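Local structure of Cyclo(L-tyrosyl-L-tyrosyl) synthase (Mycobacterium tuberculosis, 2X9Q) at residues F64-F69 with G103-T108; G80-I85 with A242-P247; Q201-R206 with L257-M262; L236-P241 with E261-R266. The protein uses tyrosyl-tRNA as an activated substrate to join two tyrosines into cyclo(L-tyrosyl-L-tyrosyl) without ATP, a step towards mycocyclosin. One frame throughout, in Å; residues are numbered along the deposited sequence.

Contact 1 of 4, residues F64-F69 with G103-T108; sequences FLVRPF and GLWGLT
The indole NE1 of Trp-105 donates its hydrogen to OE1 of Gln-61, on the edge strand 59-61, while a methyl of Val-66 lies beside it, CG2 3.5 Å from NE1. The contact belongs to a Rossmann-like fold: helix 96-109, which carries Trp-105, is the helix of the beta-alpha-beta crossover joining the parallel strands 82-87 and 112-117. Phe-64 and Val-66 stand two residues apart on strand 64-68, next to that edge strand in the same sheet, and both aim their CB atoms at the helix. The indole bridges the gap because CG of Trp-105 lies anti to the backbone N (chi1 164°), carrying the ring from the helix towards the strand. Its root and its NE1 side are met differently. Near the root, CD1 of Phe-64 approaches CB of Trp-105 at 3.8 Å, and the phenyl presents an edge to the face of the five-membered ring, an offset edge-to-face pair with planes at 61° and centroids 5.6 Å apart. On the six-membered side, CG2 of Val-66 rests 3.7 Å from CZ2. The case illustrates how a buried aromatic can keep its one polar atom satisfied while the rest packs on carbon. One residue before Trp-105, Leu-104 O takes two donors from opposite faces of its plane, Thr-108 N at 3.0 Å and Thr-108 OG1 at 2.8 Å.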
loop_
_atom_site.group_PDB
_atom_site.type_symbol
_atom_site.label_atom_id
_atom_site.label_comp_id
_atom_site.label_asym_id
_atom_site.label_seq_id
_atom_site.Cartn_x
_atom_site.Cartn_y
_atom_site.Cartn_z
ATOM N N PHE A 64 17.263 -5.749 -3.458
ATOM C CA PHE A 64 16.318 -5.509 -2.340
ATOM C C PHE A 64 16.344 -6.590 -1.248
ATOM O O PHE A 64 16.580 -7.735 -1.544
ATOM C CB PHE A 64 14.882 -5.433 -2.928
ATOM C CG PHE A 64 14.687 -4.164 -3.712
ATOM C CD1 PHE A 64 14.776 -4.169 -5.083
ATOM C CD2 PHE A 64 14.531 -2.967 -3.055
ATOM C CE1 PHE A 64 14.678 -2.940 -5.820
ATOM C CE2 PHE A 64 14.401 -1.729 -3.772
ATOM C CZ PHE A 64 14.478 -1.732 -5.147
ATOM N N LEU A 65 16.054 -6.235 -0.023
ATOM C CA LEU A 65 15.789 -7.250 0.955
ATOM C C LEU A 65 14.248 -7.358 0.969
ATOM O O LEU A 65 13.562 -6.309 1.097
ATOM C CB LEU A 65 16.326 -6.823 2.293
ATOM C CG LEU A 65 17.866 -6.547 2.355
ATOM C CD1 LEU A 65 18.254 -5.975 3.685
ATOM C CD2 LEU A 65 18.761 -7.795 2.114
ATOM N N VAL A 66 13.722 -8.558 0.747
ATOM C CA VAL A 66 12.257 -8.781 0.763
ATOM C C VAL A 66 11.934 -9.557 2.071
ATOM O O VAL A 66 12.397 -10.699 2.281
ATOM C CB VAL A 66 11.800 -9.596 -0.462
ATOM C CG1 VAL A 66 10.231 -9.930 -0.483
ATOM C CG2 VAL A 66 12.247 -8.924 -1.698
ATOM N N ARG A 67 11.117 -8.945 2.906
ATOM C CA ARG A 67 10.710 -9.524 4.185
ATOM C C ARG A 67 9.188 -9.715 4.244
ATOM O O ARG A 67 8.400 -8.763 4.598
ATOM C CB ARG A 67 11.243 -8.678 5.337
ATOM C CG ARG A 67 11.016 -9.423 6.701
ATOM C CD ARG A 67 11.647 -8.722 7.919
ATOM N NE ARG A 67 11.253 -7.299 8.072
ATOM C CZ ARG A 67 10.078 -6.831 8.546
ATOM N NH1 ARG A 67 9.084 -7.656 8.929
ATOM N NH2 ARG A 67 9.895 -5.506 8.682
ATOM N N PRO A 68 8.745 -10.952 3.937
ATOM C CA PRO A 68 7.299 -11.196 4.063
ATOM C C PRO A 68 6.856 -11.029 5.517
ATOM O O PRO A 68 7.583 -11.378 6.456
ATOM C CB PRO A 68 7.113 -12.644 3.556
ATOM C CG PRO A 68 8.434 -12.887 2.680
ATOM C CD PRO A 68 9.487 -12.170 3.521
ATOM N N PHE A 69 5.658 -10.502 5.683
ATOM C CA PHE A 69 5.191 -10.151 7.013
ATOM C C PHE A 69 4.852 -11.420 7.857
ATOM O O PHE A 69 5.185 -11.411 9.015
ATOM C CB PHE A 69 3.948 -9.251 6.943
ATOM C CG PHE A 69 3.565 -8.666 8.278
ATOM C CD1 PHE A 69 4.336 -7.642 8.850
ATOM C CD2 PHE A 69 2.424 -9.116 8.927
ATOM C CE1 PHE A 69 3.989 -7.079 10.069
ATOM C CE2 PHE A 69 2.037 -8.591 10.193
ATOM C CZ PHE A 69 2.813 -7.528 10.745
ATOM N N GLY A 103 10.788 -1.906 -10.407
ATOM C CA GLY A 103 10.152 -2.485 -11.582
ATOM C C GLY A 103 10.973 -3.708 -12.099
ATOM O O GLY A 103 10.379 -4.727 -12.472
ATOM N N LEU A 104 12.290 -3.618 -12.104
ATOM C CA LEU A 104 13.119 -4.795 -12.520
ATOM C C LEU A 104 12.977 -5.961 -11.500
ATOM O O LEU A 104 12.854 -7.107 -11.884
ATOM C CB LEU A 104 14.590 -4.375 -12.582
ATOM C CG LEU A 104 14.894 -3.470 -13.812
ATOM C CD1 LEU A 104 16.247 -2.734 -13.677
ATOM C CD2 LEU A 104 14.721 -4.260 -15.149
ATOM N N TRP A 105 13.005 -5.633 -10.202
ATOM C CA TRP A 105 12.824 -6.624 -9.121
ATOM C C TRP A 105 11.477 -7.255 -9.340
ATOM O O TRP A 105 11.381 -8.476 -9.333
ATOM C CB TRP A 105 12.849 -5.997 -7.731
ATOM C CG TRP A 105 12.300 -6.915 -6.658
ATOM C CD1 TRP A 105 12.945 -7.999 -6.111
ATOM C CD2 TRP A 105 11.015 -6.845 -6.019
ATOM N NE1 TRP A 105 12.123 -8.612 -5.208
ATOM C CE2 TRP A 105 10.927 -7.931 -5.143
ATOM C CE3 TRP A 105 9.907 -5.954 -6.113
ATOM C CZ2 TRP A 105 9.809 -8.148 -4.328
ATOM C CZ3 TRP A 105 8.766 -6.214 -5.337
ATOM C CH2 TRP A 105 8.732 -7.291 -4.463
ATOM N N GLY A 106 10.437 -6.447 -9.590
ATOM C CA GLY A 106 9.068 -6.971 -9.778
ATOM C C GLY A 106 8.918 -7.932 -10.960
ATOM O O GLY A 106 8.253 -9.003 -10.853
ATOM N N LEU A 107 9.480 -7.549 -12.111
ATOM C CA LEU A 107 9.316 -8.382 -13.264
ATOM C C LEU A 107 10.152 -9.655 -13.156
ATOM O O LEU A 107 9.790 -10.654 -13.759
ATOM C CB LEU A 107 9.704 -7.623 -14.533
ATOM C CG LEU A 107 8.695 -6.568 -14.998
ATOM C CD1 LEU A 107 9.234 -5.755 -16.143
ATOM C CD2 LEU A 107 7.336 -7.107 -15.301
ATOM N N THR A 108 11.247 -9.616 -12.430
ATOM C CA THR A 108 12.021 -10.826 -12.175
ATOM C C THR A 108 11.228 -11.818 -11.300
ATOM O O THR A 108 11.384 -13.041 -11.473
ATOM C CB THR A 108 13.369 -10.501 -11.565
ATOM O OG1 THR A 108 14.017 -9.600 -12.471
ATOM C CG2 THR A 108 14.267 -11.821 -11.296
#

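Contact 2 of 4, residues G80-I85 with A242-P247; sequences GDHAVI and AILGVP
His-82 meets Val-246 from the first carbon of its side chain: CB lies 3.9 Å from CG2 of Val-246. This histidine opens strand 82-87 of the Rossmann-like sheet, and its partners sit at the last turn of helix 220-244 and in the loop leading to strand 249-253, the parallel neighbour of 82-87. With CG anti to the backbone N (chi1 -174°), the imidazole extends from the strand across both aliphatic residues, roughly at a right angle to each. CG keeps to Val-246, and CD2 comes 4.0 Å from CG1, so both methyls of the valine lie along the same side of the ring's root. At the tip the partner changes: CE1 is 3.5 Å from CD1 of Leu-244, and NE2 follows close by. Between Leu-244 and Val-246, Gly-245 takes positive phi (63°), and the chain turns there, bringing the two side chains to successive parts of one ring. The nitrogens are tied down separately, ND1 to Ser-249 OG and NE2 to Asp-114 OD2, which fixes the rotation of the ring; the nearby carboxylate may favour a protonated imidazole. Asp-81, just before the strand, marks the more exposed end. Its carboxylate lies against the Pro-247 ring rather than pairing with it, OD1 being 3.9 Å from CG, while OD2 bonds to Ser-248 OG. The closest touch at this end runs from Asp-81 OD2 to Pro-247 CB, 3.5 Å.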
loop_
_atom_site.group_PDB
_atom_site.type_symbol
_atom_site.label_atom_id
_atom_site.label_comp_id
_atom_site.label_asym_id
_atom_site.label_seq_id
_atom_site.Cartn_x
_atom_site.Cartn_y
_atom_site.Cartn_z
ATOM N N GLY A 80 4.750 -16.052 -6.728
ATOM C CA GLY A 80 5.137 -15.180 -7.865
ATOM C C GLY A 80 4.004 -14.857 -8.809
ATOM O O GLY A 80 4.230 -14.684 -10.049
ATOM N N ASP A 81 2.759 -14.771 -8.309
ATOM C CA ASP A 81 1.700 -14.388 -9.241
ATOM C C ASP A 81 1.699 -12.887 -9.510
ATOM O O ASP A 81 1.625 -12.444 -10.702
ATOM C CB ASP A 81 0.303 -14.759 -8.776
ATOM C CG ASP A 81 0.140 -16.280 -8.622
ATOM O OD1 ASP A 81 0.368 -16.943 -9.640
ATOM O OD2 ASP A 81 -0.172 -16.782 -7.537
ATOM N N HIS A 82 1.723 -12.104 -8.408
ATOM C CA HIS A 82 1.395 -10.671 -8.542
ATOM C C HIS A 82 1.967 -9.880 -7.418
ATOM O O HIS A 82 2.034 -10.367 -6.263
ATOM C CB HIS A 82 -0.107 -10.464 -8.627
ATOM C CG HIS A 82 -0.474 -9.030 -8.907
ATOM N ND1 HIS A 82 -0.782 -8.134 -7.896
ATOM C CD2 HIS A 82 -0.451 -8.305 -10.074
ATOM C CE1 HIS A 82 -0.994 -6.930 -8.431
ATOM N NE2 HIS A 82 -0.831 -7.012 -9.752
ATOM N N ALA A 83 2.462 -8.685 -7.728
ATOM C CA ALA A 83 2.811 -7.718 -6.676
ATOM C C ALA A 83 2.120 -6.363 -6.943
ATOM O O ALA A 83 2.050 -5.866 -8.096
ATOM C CB ALA A 83 4.332 -7.548 -6.508
ATOM N N VAL A 84 1.659 -5.746 -5.851
ATOM C CA VAL A 84 1.398 -4.286 -5.847
ATOM C C VAL A 84 2.625 -3.615 -5.241
ATOM O O VAL A 84 3.033 -3.948 -4.138
ATOM C CB VAL A 84 0.156 -3.949 -4.969
ATOM C CG1 VAL A 84 -0.042 -2.360 -4.846
ATOM C CG2 VAL A 84 -1.100 -4.582 -5.641
ATOM N N ILE A 85 3.180 -2.647 -5.971
ATOM C CA ILE A 85 4.226 -1.765 -5.481
ATOM C C ILE A 85 3.535 -0.414 -5.263
ATOM O O ILE A 85 3.265 0.292 -6.239
ATOM C CB ILE A 85 5.322 -1.676 -6.541
ATOM C CG1 ILE A 85 5.900 -3.136 -6.712
ATOM C CG2 ILE A 85 6.543 -0.846 -6.054
ATOM C CD1 ILE A 85 7.141 -3.178 -7.642
ATOM N N ALA A 242 -9.234 -10.286 -5.546
ATOM C CA ALA A 242 -10.593 -9.865 -5.930
ATOM C C ALA A 242 -10.622 -8.635 -6.821
ATOM O O ALA A 242 -11.376 -8.591 -7.773
ATOM C CB ALA A 242 -11.502 -9.607 -4.723
ATOM N N ILE A 243 -9.776 -7.656 -6.550
ATOM C CA ILE A 243 -9.899 -6.380 -7.254
ATOM C C ILE A 243 -9.268 -6.501 -8.666
ATOM O O ILE A 243 -9.812 -5.954 -9.623
ATOM C CB ILE A 243 -9.138 -5.333 -6.423
ATOM C CG1 ILE A 243 -9.914 -5.127 -5.076
ATOM C CG2 ILE A 243 -8.877 -4.029 -7.256
ATOM C CD1 ILE A 243 -9.063 -4.307 -4.013
ATOM N N LEU A 244 -8.125 -7.172 -8.758
ATOM C CA LEU A 244 -7.354 -7.257 -10.011
ATOM C C LEU A 244 -7.529 -8.597 -10.747
ATOM O O LEU A 244 -7.009 -8.752 -11.827
ATOM C CB LEU A 244 -5.874 -6.996 -9.751
ATOM C CG LEU A 244 -5.560 -5.538 -9.348
ATOM C CD1 LEU A 244 -4.072 -5.384 -9.096
ATOM C CD2 LEU A 244 -6.028 -4.595 -10.472
ATOM N N GLY A 245 -8.226 -9.566 -10.144
ATOM C CA GLY A 245 -8.428 -10.903 -10.733
ATOM C C GLY A 245 -7.138 -11.673 -10.934
ATOM O O GLY A 245 -6.956 -12.222 -12.027
ATOM N N VAL A 246 -6.228 -11.724 -9.939
ATOM C CA VAL A 246 -4.981 -12.456 -10.051
ATOM C C VAL A 246 -5.079 -13.595 -8.980
ATOM O O VAL A 246 -5.949 -13.530 -8.122
ATOM C CB VAL A 246 -3.772 -11.538 -9.783
ATOM C CG1 VAL A 246 -3.625 -10.515 -10.989
ATOM C CG2 VAL A 246 -3.951 -10.823 -8.416
ATOM N N PRO A 247 -4.279 -14.666 -9.105
ATOM C CA PRO A 247 -4.455 -15.797 -8.166
ATOM C C PRO A 247 -4.067 -15.443 -6.719
ATOM O O PRO A 247 -4.713 -15.911 -5.756
ATOM C CB PRO A 247 -3.459 -16.897 -8.732
ATOM C CG PRO A 247 -3.496 -16.591 -10.263
ATOM C CD PRO A 247 -3.545 -15.061 -10.346
#

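Contact 3 of 4, residues Q201-R206 with L257-M262; sequences QDLVRR and LPLAEM
Leu-203, on helix 194-210, lays its whole side chain against the carbonyl oxygen of Pro-258. Its CB, CD1 and CD2 all lie 3.6 Å from Pro-258 O, and CG is hardly further, so the oxygen faces a patch of carbon. This is the tight part of the contact. It works because Leu-257 to Ala-260 form a type I beta turn, closed by Ala-260 N to Leu-257 O at 3.1 Å, which leads into the short helix 260-263 and turns the second carbonyl of the turn towards the leucine. Leu-259 adds to the packing from the buried side: its CD2 reaches 3.9 Å from CD1 of Leu-203. The side chain of Leu-259 also lies about 4 Å from that of Ile-230, which by similarity binds substrate, so the packing probably forms a layer just behind the pocket.

The other flank is looser. Glu-261 sends its carboxylate out on an extended chain, CG anti to the backbone N (chi1 173°), and OE2 merely passes CD2 of Leu-203 at 3.9 Å. Arg-206 starts towards the turn but bends back along its own helix to Asp-202, where NH1 to OD1 at 3.0 Å makes a salt bridge whose hydrogen bond is weak, its N-H...O angle being 129°. Asp-202 OD2 and Glu-261 OE2 remain 6.7 Å apart, a separation at which like charges would repel only mildly. The chemistry implies an interface held by van der Waals packing, with the charges kept to its outer margin.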
loop_
_atom_site.group_PDB
_atom_site.type_symbol
_atom_site.label_atom_id
_atom_site.label_comp_id
_atom_site.label_asym_id
_atom_site.label_seq_id
_atom_site.Cartn_x
_atom_site.Cartn_y
_atom_site.Cartn_z
ATOM N N GLN A 201 -7.241 3.137 15.713
ATOM C CA GLN A 201 -6.738 4.506 16.059
ATOM C C GLN A 201 -5.391 4.436 16.725
ATOM O O GLN A 201 -4.558 5.318 16.489
ATOM C CB GLN A 201 -7.583 5.293 17.088
ATOM C CG GLN A 201 -8.926 5.627 16.703
ATOM C CD GLN A 201 -8.990 6.885 15.839
ATOM O OE1 GLN A 201 -8.151 7.845 15.926
ATOM N NE2 GLN A 201 -9.979 6.881 14.977
ATOM N N ASP A 202 -5.161 3.412 17.594
ATOM C CA ASP A 202 -3.876 3.304 18.218
ATOM C C ASP A 202 -2.827 3.121 17.104
ATOM O O ASP A 202 -1.738 3.700 17.163
ATOM C CB ASP A 202 -3.793 2.098 19.204
ATOM C CG ASP A 202 -2.619 2.248 20.169
ATOM O OD1 ASP A 202 -2.630 3.235 20.959
ATOM O OD2 ASP A 202 -1.679 1.425 20.139
ATOM N N LEU A 203 -3.116 2.224 16.153
ATOM C CA LEU A 203 -2.182 1.934 15.021
ATOM C C LEU A 203 -1.985 3.212 14.189
ATOM O O LEU A 203 -0.890 3.509 13.836
ATOM C CB LEU A 203 -2.739 0.743 14.169
ATOM C CG LEU A 203 -2.577 -0.616 14.886
ATOM C CD1 LEU A 203 -3.263 -1.776 14.177
ATOM C CD2 LEU A 203 -1.123 -1.045 15.240
ATOM N N VAL A 204 -3.007 4.032 13.995
ATOM C CA VAL A 204 -2.776 5.293 13.326
ATOM C C VAL A 204 -1.842 6.197 14.115
ATOM O O VAL A 204 -0.956 6.767 13.515
ATOM C CB VAL A 204 -4.102 5.981 13.010
ATOM C CG1 VAL A 204 -3.981 7.520 12.803
ATOM C CG2 VAL A 204 -4.718 5.266 11.760
ATOM N N ARG A 205 -2.063 6.374 15.437
ATOM C CA ARG A 205 -1.233 7.259 16.245
ATOM C C ARG A 205 0.191 6.740 16.262
ATOM O O ARG A 205 1.116 7.562 16.187
ATOM C CB ARG A 205 -1.754 7.424 17.681
ATOM C CG ARG A 205 -3.100 8.131 17.728
ATOM C CD ARG A 205 -3.775 8.022 19.119
ATOM N NE ARG A 205 -5.055 8.743 19.068
ATOM C CZ ARG A 205 -6.152 8.458 19.737
ATOM N NH1 ARG A 205 -6.212 7.382 20.550
ATOM N NH2 ARG A 205 -7.236 9.241 19.561
ATOM N N ARG A 206 0.398 5.408 16.341
ATOM C CA ARG A 206 1.772 4.891 16.300
ATOM C C ARG A 206 2.453 5.302 14.962
ATOM O O ARG A 206 3.575 5.799 14.946
ATOM C CB ARG A 206 1.871 3.374 16.402
ATOM C CG ARG A 206 1.724 2.747 17.815
ATOM C CD ARG A 206 2.345 3.510 18.984
ATOM N NE ARG A 206 1.255 3.791 19.921
ATOM C CZ ARG A 206 0.792 5.008 20.242
ATOM N NH1 ARG A 206 -0.238 5.105 21.102
ATOM N NH2 ARG A 206 1.370 6.124 19.738
ATOM N N LEU A 257 2.898 -1.896 6.676
ATOM C CA LEU A 257 1.611 -1.259 6.727
ATOM C C LEU A 257 1.167 -1.048 8.200
ATOM O O LEU A 257 1.308 -1.968 9.008
ATOM C CB LEU A 257 0.670 -2.258 6.079
ATOM C CG LEU A 257 -0.793 -1.887 6.088
ATOM C CD1 LEU A 257 -0.918 -0.751 5.024
ATOM C CD2 LEU A 257 -1.668 -3.197 5.828
ATOM N N PRO A 258 0.592 0.142 8.544
ATOM C CA PRO A 258 0.163 0.380 9.931
ATOM C C PRO A 258 -0.909 -0.623 10.435
ATOM O O PRO A 258 -0.867 -0.994 11.626
ATOM C CB PRO A 258 -0.472 1.783 9.889
ATOM C CG PRO A 258 0.251 2.474 8.706
ATOM C CD PRO A 258 0.340 1.311 7.668
ATOM N N LEU A 259 -1.781 -1.105 9.562
ATOM C CA LEU A 259 -2.792 -2.069 9.986
ATOM C C LEU A 259 -2.349 -3.546 9.840
ATOM O O LEU A 259 -3.144 -4.467 10.138
ATOM C CB LEU A 259 -4.074 -1.853 9.207
ATOM C CG LEU A 259 -4.726 -0.477 9.504
ATOM C CD1 LEU A 259 -6.038 -0.601 8.911
ATOM C CD2 LEU A 259 -4.942 -0.153 11.064
ATOM N N ALA A 260 -1.124 -3.778 9.360
ATOM C CA ALA A 260 -0.649 -5.176 9.180
ATOM C C ALA A 260 -0.866 -6.101 10.347
ATOM O O ALA A 260 -1.270 -7.238 10.168
ATOM C CB ALA A 260 0.829 -5.228 8.744
ATOM N N GLU A 261 -0.631 -5.616 11.558
ATOM C CA GLU A 261 -0.754 -6.395 12.743
ATOM C C GLU A 261 -2.148 -6.932 12.924
ATOM O O GLU A 261 -2.350 -7.976 13.571
ATOM C CB GLU A 261 -0.330 -5.466 13.943
ATOM C CG GLU A 261 -0.551 -6.072 15.273
ATOM C CD GLU A 261 -0.261 -5.024 16.397
ATOM O OE1 GLU A 261 0.901 -4.694 16.570
ATOM O OE2 GLU A 261 -1.218 -4.538 17.033
HETATM N N MSE A 262 -3.152 -6.224 12.411
HETATM C CA MSE A 262 -4.526 -6.736 12.448
HETATM C C MSE A 262 -4.863 -7.602 11.198
HETATM O O MSE A 262 -5.387 -8.738 11.315
HETATM C CB MSE A 262 -5.530 -5.563 12.465
HETATM C CG MSE A 262 -6.948 -6.033 12.475
HETATM SE SE MSE A 262 -8.185 -4.535 12.543
HETATM C CE MSE A 262 -7.770 -3.954 14.407
#

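Contact 4 of 4, residues L236-P241 with E261-R266; sequences LFLDTP and EMLYAR
The kinked final third of helix 220-244 receives the short helix 260-263 and the residue that follows it, close to Glu-233, which may by similarity be critical for catalysis. The phenol of Tyr-264 bonds to the carbonyl of Phe-237, OH to O 2.6 Å, with the hydroxyl as donor; the bond is weak in geometry. It fits a break in the helix. The backbone leaves helical geometry at Asp-239, so Phe-237 O points away from the next turn, and Pro-241 has no N-H to offer in any case. Leu-236 O takes Thr-240 OG1 at 2.6 Å, in the carbonyl plane and on a lone pair, and also Asn-251 ND2.

The same phenolic oxygen also lies in the plane of the Phe-237 ring, at its edge, 3.5 Å from CD1. Leu-263 completes the contact with a methyl: its CD1 is 3.9 Å from Phe-237 CB and equally far from Leu-238 CD2, wedged between two successive residues of the helix. Leu-238 reaches it because CG is anti to the carbonyl carbon (chi1 -68°), and the two leucines meet at about a right angle. Leu-263 CB in turn lies above one face of the Tyr-264 ring, toward its rim. Around this cluster, strand 249-253 touches Phe-237 through Asn-251 and strand 276-283 touches Tyr-264 through Gln-276, while the loop between helix 260-263 and that last strand bonds through its backbone to Leu-238 and Leu-263.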
loop_
_atom_site.group_PDB
_atom_site.type_symbol
_atom_site.label_atom_id
_atom_site.label_comp_id
_atom_site.label_asym_id
_atom_site.label_seq_id
_atom_site.Cartn_x
_atom_site.Cartn_y
_atom_site.Cartn_z
ATOM N N LEU A 236 -6.659 -2.956 -1.223
ATOM C CA LEU A 236 -5.503 -3.606 -1.861
ATOM C C LEU A 236 -4.666 -4.385 -0.891
ATOM O O LEU A 236 -3.932 -5.371 -1.300
ATOM C CB LEU A 236 -4.624 -2.618 -2.620
ATOM C CG LEU A 236 -5.182 -2.024 -3.958
ATOM C CD1 LEU A 236 -4.038 -1.214 -4.592
ATOM C CD2 LEU A 236 -5.620 -2.990 -5.008
ATOM N N PHE A 237 -4.750 -4.001 0.389
ATOM C CA PHE A 237 -4.066 -4.808 1.427
ATOM C C PHE A 237 -4.901 -5.972 1.901
ATOM O O PHE A 237 -4.367 -6.793 2.575
ATOM C CB PHE A 237 -3.606 -3.959 2.634
ATOM C CG PHE A 237 -2.432 -3.165 2.324
ATOM C CD1 PHE A 237 -1.129 -3.752 2.433
ATOM C CD2 PHE A 237 -2.579 -1.857 1.831
ATOM C CE1 PHE A 237 0.042 -2.987 2.136
ATOM C CE2 PHE A 237 -1.441 -1.050 1.473
ATOM C CZ PHE A 237 -0.103 -1.605 1.622
ATOM N N LEU A 238 -6.211 -5.963 1.623
ATOM C CA LEU A 238 -7.171 -7.025 2.017
ATOM C C LEU A 238 -7.323 -8.062 0.908
ATOM O O LEU A 238 -7.302 -9.295 1.176
ATOM C CB LEU A 238 -8.559 -6.401 2.299
ATOM C CG LEU A 238 -8.549 -5.512 3.575
ATOM C CD1 LEU A 238 -9.828 -4.639 3.594
ATOM C CD2 LEU A 238 -8.506 -6.481 4.813
ATOM N N ASP A 239 -7.485 -7.586 -0.330
ATOM C CA ASP A 239 -7.910 -8.520 -1.407
ATOM C C ASP A 239 -7.646 -8.031 -2.814
ATOM O O ASP A 239 -8.595 -7.933 -3.633
ATOM C CB ASP A 239 -9.394 -8.893 -1.248
ATOM C CG ASP A 239 -9.705 -10.292 -1.856
ATOM O OD1 ASP A 239 -8.846 -10.865 -2.635
ATOM O OD2 ASP A 239 -10.761 -10.876 -1.528
ATOM N N THR A 240 -6.372 -7.784 -3.112
ATOM C CA THR A 240 -5.950 -7.489 -4.469
ATOM C C THR A 240 -6.385 -8.610 -5.445
ATOM O O THR A 240 -6.831 -8.316 -6.559
ATOM C CB THR A 240 -4.422 -7.276 -4.548
ATOM O OG1 THR A 240 -4.073 -6.090 -3.810
ATOM C CG2 THR A 240 -3.916 -7.105 -6.030
ATOM N N PRO A 241 -6.330 -9.898 -5.028
ATOM C CA PRO A 241 -6.885 -10.926 -5.975
ATOM C C PRO A 241 -8.321 -10.662 -6.434
ATOM O O PRO A 241 -8.619 -10.809 -7.640
ATOM C CB PRO A 241 -6.823 -12.233 -5.121
ATOM C CG PRO A 241 -5.495 -12.006 -4.452
ATOM C CD PRO A 241 -5.709 -10.545 -3.866
ATOM N N GLU A 261 -0.631 -5.616 11.558
ATOM C CA GLU A 261 -0.754 -6.395 12.743
ATOM C C GLU A 261 -2.148 -6.932 12.924
ATOM O O GLU A 261 -2.350 -7.976 13.571
ATOM C CB GLU A 261 -0.330 -5.466 13.943
ATOM C CG GLU A 261 -0.551 -6.072 15.273
ATOM C CD GLU A 261 -0.261 -5.024 16.397
ATOM O OE1 GLU A 261 0.901 -4.694 16.570
ATOM O OE2 GLU A 261 -1.218 -4.538 17.033
HETATM N N MSE A 262 -3.152 -6.224 12.411
HETATM C CA MSE A 262 -4.526 -6.736 12.448
HETATM C C MSE A 262 -4.863 -7.602 11.198
HETATM O O MSE A 262 -5.387 -8.738 11.315
HETATM C CB MSE A 262 -5.530 -5.563 12.465
HETATM C CG MSE A 262 -6.948 -6.033 12.475
HETATM SE SE MSE A 262 -8.185 -4.535 12.543
HETATM C CE MSE A 262 -7.770 -3.954 14.407
ATOM N N LEU A 263 -4.607 -7.046 9.991
ATOM C CA LEU A 263 -5.106 -7.664 8.740
ATOM C C LEU A 263 -4.472 -9.034 8.473
ATOM O O LEU A 263 -5.124 -9.919 7.869
ATOM C CB LEU A 263 -4.768 -6.778 7.552
ATOM C CG LEU A 263 -5.271 -5.324 7.575
ATOM C CD1 LEU A 263 -5.233 -4.770 6.133
ATOM C CD2 LEU A 263 -6.644 -5.271 8.187
ATOM N N TYR A 264 -3.219 -9.202 8.903
ATOM C CA TYR A 264 -2.489 -10.492 8.688
ATOM C C TYR A 264 -2.356 -11.359 9.975
ATOM O O TYR A 264 -1.448 -12.199 10.070
ATOM C CB TYR A 264 -1.057 -10.254 8.021
ATOM C CG TYR A 264 -1.220 -9.412 6.761
ATOM C CD1 TYR A 264 -1.728 -9.978 5.569
ATOM C CD2 TYR A 264 -0.926 -8.023 6.750
ATOM C CE1 TYR A 264 -1.988 -9.180 4.441
ATOM C CE2 TYR A 264 -1.165 -7.260 5.623
ATOM C CZ TYR A 264 -1.717 -7.836 4.488
ATOM O OH TYR A 264 -1.882 -7.085 3.360
ATOM N N ALA A 265 -3.256 -11.164 10.933
ATOM C CA ALA A 265 -3.094 -11.785 12.235
ATOM C C ALA A 265 -3.824 -13.125 12.233
ATOM O O ALA A 265 -4.886 -13.254 11.562
ATOM C CB ALA A 265 -3.773 -10.870 13.320
ATOM N N ARG A 266 -3.428 -13.998 13.169
ATOM C CA ARG A 266 -4.282 -15.132 13.597
ATOM C C ARG A 266 -5.546 -14.604 14.239
ATOM O O ARG A 266 -5.723 -13.385 14.371
ATOM C CB ARG A 266 -3.475 -15.969 14.626
ATOM C CG ARG A 266 -2.230 -16.670 13.970
ATOM C CD ARG A 266 -2.664 -17.345 12.639
ATOM N NE ARG A 266 -1.629 -18.231 12.032
ATOM C CZ ARG A 266 -1.645 -18.682 10.777
ATOM N NH1 ARG A 266 -2.711 -18.440 9.969
ATOM N NH2 ARG A 266 -0.615 -19.417 10.320
#

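In the fold
Contacts 1 and 4 are buried, contact 3 is partly so, and contact 2 lies at the surface. Contacts 2 and 4 use successive turns of helix 220-244 and touch where Thr-240 meets His-82 and Val-84; contacts 3 and 4 share helix 260-263, with Leu-257 packed against Phe-237. Contact 1 joins the group through Ile-85, which meets Trp-105, and through Phe-69, which reaches Ala-260 and Tyr-264. Chemistry follows place. Aromatic and aliphatic packing dominates contact 1, contact 4 adds a weak hydrogen bond to a backbone carbonyl, contact 3 keeps its charges at the margin, and contact 2 combines a tethered imidazole with a partly exposed carboxylate bonded to Ser-248.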